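Local coordinates for D-2-hydroxyacid dehydrogensase protein (Ketogulonicigenium vulgare, PDB 4LSW) that probably catalyses the NAD(P)-dependent interconversion of D-2-hydroxyacids and 2-oxoacids, at residues A[99-104]-A[153-158]; A[105-110]-A[280-285]; A[229-232]-A[237-240]. All coordinates share one frame; numbering follows the deposited sequence.

Interaction 1 of 3, residues A[99-104]-A[153-158]; sequences VLTGDV and LGRIGF
Thr101 and Val104 meet Arg155 and Ile156 where helix 101-116 passes the start of helix 155-165. Residues 153-158 cover the end of what is probably the GxGxxG turn of a Rossmann-type domain (Gly152, Gly154, Gly157) and the first turn of helix 155-165. The glycine-rich turn follows strand 147-151. In relatives such a turn lies against the dinucleotide, so 153-158 is probably part of the cofactor site. Gly154 is the N-cap of helix 155-165, and its O accepts a hydrogen bond from Phe158 N at 2.9 Å. The nearest CA atoms, of Thr101 and Ile156, are 5.4 Å apart.

The contact between the segments is van der Waals packing. Thr101 uses its methyl. CG2 is anti to the backbone N and lies 3.5 Å from Arg155 O. The same methyl is 4.0 Å from Arg155 CB, and the two side chains cross at about a right angle. One helical turn on, Val104 CG1 touches two ends of Ile156. It is 3.9 Å from CG2 and 4.0 Å from CD1, so this branch packs against both arms of the isoleucine. Val104 is buried, and its side chain also touches Ile232.

The polar ends are held by nearby residues. Arg155 is extended from CG to NE, which takes its guanidinium away from 99-104. There NE forms a salt bridge with Asp98 OD1. Thr101 OG1 makes a weak hydrogen bond to Asp98 O. The same hydroxyl oxygen, Thr101 OG1, lies 4.0 Å from Arg155 CB.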
loop_
_atom_site.group_PDB
_atom_site.type_symbol
_atom_site.label_atom_id
_atom_site.label_comp_id
_atom_site.label_asym_id
_atom_site.label_seq_id
_atom_site.Cartn_x
_atom_site.Cartn_y
_atom_site.Cartn_z
ATOM N N VAL A 99 -2.380 -11.320 -0.393
ATOM C CA VAL A 99 -2.723 -11.457 -1.801
ATOM C C VAL A 99 -2.186 -10.344 -2.705
ATOM O O VAL A 99 -2.182 -10.504 -3.926
ATOM C CB VAL A 99 -4.243 -11.599 -1.992
ATOM C CG1 VAL A 99 -4.709 -12.925 -1.432
ATOM C CG2 VAL A 99 -4.953 -10.458 -1.317
ATOM N N LEU A 100 -1.716 -9.238 -2.123
ATOM C CA LEU A 100 -1.218 -8.108 -2.910
ATOM C C LEU A 100 0.313 -7.982 -2.947
ATOM O O LEU A 100 0.859 -7.116 -3.640
ATOM C CB LEU A 100 -1.828 -6.779 -2.426
ATOM C CG LEU A 100 -1.692 -6.258 -0.987
ATOM C CD1 LEU A 100 -0.265 -6.146 -0.490
ATOM C CD2 LEU A 100 -2.360 -4.896 -0.890
ATOM N N THR A 101 0.974 -8.820 -2.155
ATOM C CA THR A 101 2.400 -8.652 -1.863
ATOM C C THR A 101 3.273 -8.679 -3.120
ATOM O O THR A 101 4.089 -7.785 -3.342
ATOM C CB THR A 101 2.879 -9.708 -0.853
ATOM O OG1 THR A 101 2.140 -9.548 0.368
ATOM C CG2 THR A 101 4.363 -9.558 -0.565
ATOM N N GLY A 102 3.065 -9.686 -3.961
ATOM C CA GLY A 102 3.906 -9.873 -5.132
ATOM C C GLY A 102 3.743 -8.762 -6.147
ATOM O O GLY A 102 4.724 -8.303 -6.719
ATOM N N ASP A 103 2.514 -8.313 -6.363
ATOM C CA ASP A 103 2.281 -7.258 -7.337
ATOM C C ASP A 103 2.838 -5.914 -6.862
ATOM O O ASP A 103 3.365 -5.147 -7.657
ATOM C CB ASP A 103 0.798 -7.180 -7.718
ATOM C CG ASP A 103 0.430 -8.184 -8.798
ATOM O OD1 ASP A 103 1.270 -8.400 -9.692
ATOM O OD2 ASP A 103 -0.684 -8.741 -8.760
ATOM N N VAL A 104 2.776 -5.662 -5.556
ATOM C CA VAL A 104 3.350 -4.433 -5.028
ATOM C C VAL A 104 4.864 -4.447 -5.230
ATOM O O VAL A 104 5.448 -3.477 -5.710
ATOM C CB VAL A 104 3.001 -4.236 -3.536
ATOM C CG1 VAL A 104 3.780 -3.069 -2.954
ATOM C CG2 VAL A 104 1.498 -3.997 -3.372
ATOM N N LEU A 153 11.731 -4.905 6.057
ATOM C CA LEU A 153 11.837 -6.203 5.391
ATOM C C LEU A 153 10.781 -7.187 5.898
ATOM O O LEU A 153 11.094 -8.292 6.353
ATOM C CB LEU A 153 13.250 -6.778 5.523
ATOM C CG LEU A 153 13.559 -7.791 4.418
ATOM C CD1 LEU A 153 14.031 -7.088 3.150
ATOM C CD2 LEU A 153 14.571 -8.812 4.899
ATOM N N GLY A 154 9.526 -6.749 5.826
ATOM C CA GLY A 154 8.384 -7.615 6.048
ATOM C C GLY A 154 8.025 -8.312 4.748
ATOM O O GLY A 154 8.890 -8.526 3.904
ATOM N N ARG A 155 6.750 -8.657 4.586
ATOM C CA ARG A 155 6.289 -9.372 3.402
ATOM C C ARG A 155 6.737 -8.690 2.110
ATOM O O ARG A 155 7.337 -9.328 1.223
ATOM C CB ARG A 155 4.762 -9.449 3.416
ATOM C CG ARG A 155 4.174 -10.247 4.571
ATOM C CD ARG A 155 2.715 -9.882 4.806
ATOM N NE ARG A 155 2.048 -10.850 5.678
ATOM C CZ ARG A 155 2.106 -10.832 7.011
ATOM N NH1 ARG A 155 2.811 -9.902 7.644
ATOM N NH2 ARG A 155 1.464 -11.756 7.713
ATOM N N ILE A 156 6.449 -7.399 2.006
ATOM C CA ILE A 156 6.713 -6.665 0.778
ATOM C C ILE A 156 8.201 -6.481 0.554
ATOM O O ILE A 156 8.710 -6.737 -0.539
ATOM C CB ILE A 156 6.001 -5.307 0.753
ATOM C CG1 ILE A 156 4.491 -5.536 0.806
ATOM C CG2 ILE A 156 6.377 -4.543 -0.517
ATOM C CD1 ILE A 156 3.674 -4.279 0.826
ATOM N N GLY A 157 8.902 -6.033 1.586
ATOM C CA GLY A 157 10.324 -5.802 1.467
ATOM C C GLY A 157 11.072 -7.062 1.088
ATOM O O GLY A 157 11.994 -7.018 0.283
ATOM N N PHE A 158 10.674 -8.185 1.675
ATOM C CA PHE A 158 11.270 -9.467 1.335
ATOM C C PHE A 158 11.080 -9.781 -0.135
ATOM O O PHE A 158 12.030 -10.166 -0.814
ATOM C CB PHE A 158 10.671 -10.582 2.184
ATOM C CG PHE A 158 11.256 -11.925 1.906
ATOM C CD1 PHE A 158 12.599 -12.166 2.153
ATOM C CD2 PHE A 158 10.466 -12.953 1.430
ATOM C CE1 PHE A 158 13.155 -13.416 1.909
ATOM C CE2 PHE A 158 11.008 -14.209 1.186
ATOM C CZ PHE A 158 12.355 -14.438 1.424
#

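Interaction 2 of 3, residues A[105-110]-A[280-285]; sequences ADLGVA and PHHASG
The imidazole of His282 is approached by the branched end of Leu107, which comes in obliquely to the ring. Leu107 CD2 lies 3.6 Å from His282 CD2 and 3.7 Å from His282 NE2. The other methyl, CD1, is 3.9 Å from NE2, so both methyls sit near NE2, with CD2 of the leucine also near CD2 of the ring. The two side chains cross at about a right angle. Leu107 CG is anti to the backbone N (chi1 -168°), and its CB points at the loop.

His282 NE2 is hydrogen-bonded to Gln279 OE1, which gives the ring a polar partner beside its apolar neighbour. The loop 280-285 follows strand 276-278, the last strand of the Rossmann-type sheet, and leads to helix 287-306. Residues 282 to 285 form a type I beta turn, closed by Gly285 N to His282 O at 2.8 Å. Asp258 receives the backbone N of both His282 and Ala283, one on each carboxylate oxygen, and so braces the start of the turn.

Leu107 CD2 also packs on the turn backbone, 3.5 Å from Ala283 CA. Ala283 CB is 4.0 Å from the same methyl, and Ala283 CA lies 4.0 Å from Leu107 CB.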
loop_
_atom_site.group_PDB
_atom_site.type_symbol
_atom_site.label_atom_id
_atom_site.label_comp_id
_atom_site.label_asym_id
_atom_site.label_seq_id
_atom_site.Cartn_x
_atom_site.Cartn_y
_atom_site.Cartn_z
ATOM N N ALA A 105 5.485 -5.580 -4.922
ATOM C CA ALA A 105 6.927 -5.709 -5.092
ATOM C C ALA A 105 7.313 -5.572 -6.567
ATOM O O ALA A 105 8.300 -4.898 -6.894
ATOM C CB ALA A 105 7.418 -7.025 -4.521
ATOM N N ASP A 106 6.534 -6.193 -7.453
ATOM C CA ASP A 106 6.761 -6.042 -8.887
ATOM C C ASP A 106 6.783 -4.574 -9.306
ATOM O O ASP A 106 7.679 -4.160 -10.035
ATOM C CB ASP A 106 5.670 -6.752 -9.712
ATOM C CG ASP A 106 5.879 -8.252 -9.859
ATOM O OD1 ASP A 106 6.733 -8.850 -9.177
ATOM O OD2 ASP A 106 5.125 -8.835 -10.669
ATOM N N LEU A 107 5.806 -3.780 -8.859
ATOM C CA LEU A 107 5.756 -2.395 -9.318
ATOM C C LEU A 107 6.938 -1.598 -8.774
ATOM O O LEU A 107 7.531 -0.811 -9.490
ATOM C CB LEU A 107 4.430 -1.706 -8.992
ATOM C CG LEU A 107 4.294 -0.373 -9.746
ATOM C CD1 LEU A 107 4.010 -0.569 -11.235
ATOM C CD2 LEU A 107 3.261 0.582 -9.127
ATOM N N GLY A 108 7.302 -1.837 -7.516
ATOM C CA GLY A 108 8.449 -1.147 -6.939
ATOM C C GLY A 108 9.721 -1.348 -7.755
ATOM O O GLY A 108 10.425 -0.399 -8.094
ATOM N N VAL A 109 10.003 -2.602 -8.089
ATOM C CA VAL A 109 11.189 -2.911 -8.872
ATOM C C VAL A 109 11.091 -2.338 -10.290
ATOM O O VAL A 109 12.057 -1.794 -10.823
ATOM C CB VAL A 109 11.429 -4.426 -8.879
ATOM C CG1 VAL A 109 12.564 -4.790 -9.805
ATOM C CG2 VAL A 109 11.723 -4.885 -7.468
ATOM N N ALA A 110 9.904 -2.435 -10.884
ATOM C CA ALA A 110 9.664 -1.871 -12.208
ATOM C C ALA A 110 9.909 -0.370 -12.229
ATOM O O ALA A 110 10.446 0.164 -13.194
ATOM C CB ALA A 110 8.264 -2.167 -12.653
ATOM N N PRO A 280 0.048 6.425 -9.953
ATOM C CA PRO A 280 -1.203 6.746 -9.251
ATOM C C PRO A 280 -1.659 5.706 -8.218
ATOM O O PRO A 280 -2.787 5.202 -8.288
ATOM C CB PRO A 280 -2.212 6.841 -10.398
ATOM C CG PRO A 280 -1.719 5.811 -11.375
ATOM C CD PRO A 280 -0.200 5.934 -11.319
ATOM N N HIS A 281 -0.802 5.427 -7.237
ATOM C CA HIS A 281 -1.068 4.412 -6.222
ATOM C C HIS A 281 -1.697 3.141 -6.772
ATOM O O HIS A 281 -2.791 2.735 -6.370
ATOM C CB HIS A 281 -1.865 4.973 -5.040
ATOM C CG HIS A 281 -1.628 4.233 -3.760
ATOM N ND1 HIS A 281 -1.941 4.754 -2.520
ATOM C CD2 HIS A 281 -1.084 3.014 -3.527
ATOM C CE1 HIS A 281 -1.617 3.880 -1.584
ATOM N NE2 HIS A 281 -1.094 2.816 -2.167
ATOM N N HIS A 282 -0.978 2.509 -7.691
ATOM C CA HIS A 282 -1.483 1.279 -8.280
ATOM C C HIS A 282 -0.537 0.094 -8.112
ATOM O O HIS A 282 -0.603 -0.855 -8.897
ATOM C CB HIS A 282 -1.874 1.470 -9.759
ATOM C CG HIS A 282 -0.714 1.591 -10.702
ATOM N ND1 HIS A 282 -0.718 1.028 -11.964
ATOM C CD2 HIS A 282 0.473 2.232 -10.586
ATOM C CE1 HIS A 282 0.418 1.304 -12.574
ATOM N NE2 HIS A 282 1.157 2.044 -11.764
ATOM N N ALA A 283 0.317 0.120 -7.091
ATOM C CA ALA A 283 1.168 -1.051 -6.827
ATOM C C ALA A 283 0.395 -2.369 -6.695
ATOM O O ALA A 283 0.873 -3.418 -7.135
ATOM C CB ALA A 283 2.044 -0.827 -5.596
ATOM N N SER A 284 -0.802 -2.327 -6.117
ATOM C CA SER A 284 -1.619 -3.534 -6.008
ATOM C C SER A 284 -2.647 -3.625 -7.140
ATOM O O SER A 284 -3.509 -4.504 -7.129
ATOM C CB SER A 284 -2.330 -3.593 -4.659
ATOM O OG SER A 284 -3.330 -2.599 -4.576
ATOM N N GLY A 285 -2.523 -2.728 -8.118
ATOM C CA GLY A 285 -3.516 -2.596 -9.176
ATOM C C GLY A 285 -3.461 -3.601 -10.324
ATOM O O GLY A 285 -3.264 -3.215 -11.474
#

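Interaction 3 of 3, residues A[229-232]-A[237-240]; sequences LINI and NIDE
Leu229, Ile230 and Asn231 are in extended strand conformation at the end of strand 228-231, an inner strand of the parallel Rossmann-type sheet. Its backbone bonds to strand 200-203 through Ile230 and to strand 254-257 through Leu229 and Asn231. Residues 237-240 have no regular structure until helix 240-249 begins, with Asp239 as its N-cap, its OD1 accepting a hydrogen bond from Ala242 N. The backbones stay well apart: the nearest CA atoms, of Asn231 and Ile238, are 8.7 Å from each other. This is the strand-loop-helix part of a beta-alpha-beta unit.

Side chains span the gap. Ile238 points at the strand, with CG1 beside the backbone N (chi1 -59°) and anti to the carbonyl carbon, and CD1 extended at its end. Leu229 meets it tip to tip, with CD2 3.8 Å from Ile238 CD1. Asn231 comes from the opposite direction, and its CB is 3.7 Å from the same methyl. Leu229 and Ile238 both also touch Leu243 of helix 240-249.

Leu229, Asn231 and Ile238 are all buried. Ile238 has only hydrocarbon to offer, so it can pack on the asparagine but cannot satisfy its amide, and the contact rests on van der Waals packing.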
loop_
_atom_site.group_PDB
_atom_site.type_symbol
_atom_site.label_atom_id
_atom_site.label_comp_id
_atom_site.label_asym_id
_atom_site.label_seq_id
_atom_site.Cartn_x
_atom_site.Cartn_y
_atom_site.Cartn_z
ATOM N N LEU A 229 15.226 7.216 -4.474
ATOM C CA LEU A 229 14.262 6.778 -3.480
ATOM C C LEU A 229 13.033 6.202 -4.177
ATOM O O LEU A 229 12.461 6.857 -5.051
ATOM C CB LEU A 229 13.845 7.969 -2.607
ATOM C CG LEU A 229 12.918 7.636 -1.433
ATOM C CD1 LEU A 229 13.657 6.864 -0.335
ATOM C CD2 LEU A 229 12.280 8.915 -0.877
ATOM N N ILE A 230 12.644 4.978 -3.819
ATOM C CA ILE A 230 11.440 4.379 -4.386
ATOM C C ILE A 230 10.447 4.127 -3.273
ATOM O O ILE A 230 10.740 3.383 -2.351
ATOM C CB ILE A 230 11.730 3.038 -5.113
ATOM C CG1 ILE A 230 12.771 3.230 -6.223
ATOM C CG2 ILE A 230 10.440 2.444 -5.683
ATOM C CD1 ILE A 230 14.200 2.883 -5.800
ATOM N N ASN A 231 9.282 4.763 -3.339
ATOM C CA ASN A 231 8.284 4.559 -2.310
ATOM C C ASN A 231 7.018 3.882 -2.799
ATOM O O ASN A 231 6.322 4.415 -3.677
ATOM C CB ASN A 231 7.911 5.856 -1.597
ATOM C CG ASN A 231 7.059 5.592 -0.397
ATOM O OD1 ASN A 231 7.053 4.479 0.138
ATOM N ND2 ASN A 231 6.302 6.598 0.028
ATOM N N ILE A 232 6.731 2.712 -2.222
ATOM C CA ILE A 232 5.493 1.966 -2.519
ATOM C C ILE A 232 4.699 1.642 -1.246
ATOM O O ILE A 232 3.772 0.824 -1.270
ATOM C CB ILE A 232 5.785 0.665 -3.306
ATOM C CG1 ILE A 232 6.858 -0.164 -2.587
ATOM C CG2 ILE A 232 6.205 0.987 -4.733
ATOM C CD1 ILE A 232 7.232 -1.457 -3.301
ATOM N N ASN A 237 5.507 8.077 6.146
ATOM C CA ASN A 237 6.861 7.725 6.546
ATOM C C ASN A 237 7.952 8.478 5.805
ATOM O O ASN A 237 9.142 8.274 6.066
ATOM C CB ASN A 237 7.075 6.224 6.441
ATOM C CG ASN A 237 6.515 5.484 7.632
ATOM O OD1 ASN A 237 6.468 6.021 8.743
ATOM N ND2 ASN A 237 6.085 4.254 7.414
ATOM N N ILE A 238 7.548 9.363 4.898
ATOM C CA ILE A 238 8.493 10.255 4.231
ATOM C C ILE A 238 8.132 11.722 4.470
ATOM O O ILE A 238 6.969 12.120 4.349
ATOM C CB ILE A 238 8.580 9.961 2.729
ATOM C CG1 ILE A 238 9.021 8.508 2.517
ATOM C CG2 ILE A 238 9.553 10.910 2.040
ATOM C CD1 ILE A 238 9.146 8.115 1.067
ATOM N N ASP A 239 9.140 12.512 4.828
ATOM C CA ASP A 239 8.983 13.957 4.947
ATOM C C ASP A 239 8.975 14.537 3.529
ATOM O O ASP A 239 10.028 14.699 2.907
ATOM C CB ASP A 239 10.144 14.535 5.769
ATOM C CG ASP A 239 10.017 16.036 6.020
ATOM O OD1 ASP A 239 9.346 16.740 5.246
ATOM O OD2 ASP A 239 10.625 16.505 7.007
ATOM N N GLU A 240 7.790 14.843 3.011
ATOM C CA GLU A 240 7.667 15.339 1.637
ATOM C C GLU A 240 8.303 16.707 1.402
ATOM O O GLU A 240 8.824 16.971 0.322
ATOM C CB GLU A 240 6.206 15.342 1.160
ATOM C CG GLU A 240 5.608 13.945 1.005
ATOM C CD GLU A 240 4.305 13.932 0.225
ATOM O OE1 GLU A 240 3.827 15.006 -0.204
ATOM O OE2 GLU A 240 3.759 12.827 0.035
#

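Overall arrangement
Interactions 1 and 2 share helix 101-116, and their centres are 10 Å apart. They meet where Val104 CG2 lies 3.9 Å from Ala283 O and Leu100 CB lies 3.9 Å from Ser284 CB. Along the chain their segments alternate. Interaction 3 lies within the loop that interaction 2 closes, with centres 14 Å apart. Gly108 O of the helix is 3.7 Å from Ile230 CG2 of interaction 3. Ile232 CD1 lies 3.6 Å from Val104 O and 4.2 Å from Ile156 CG2, joining interaction 3 to interaction 1. Helix 101-116 thus takes part in interactions 1 and 2 and packs on interaction 3. The glycine-rich turn in interaction 1 probably lies against the bound dinucleotide, as in relatives.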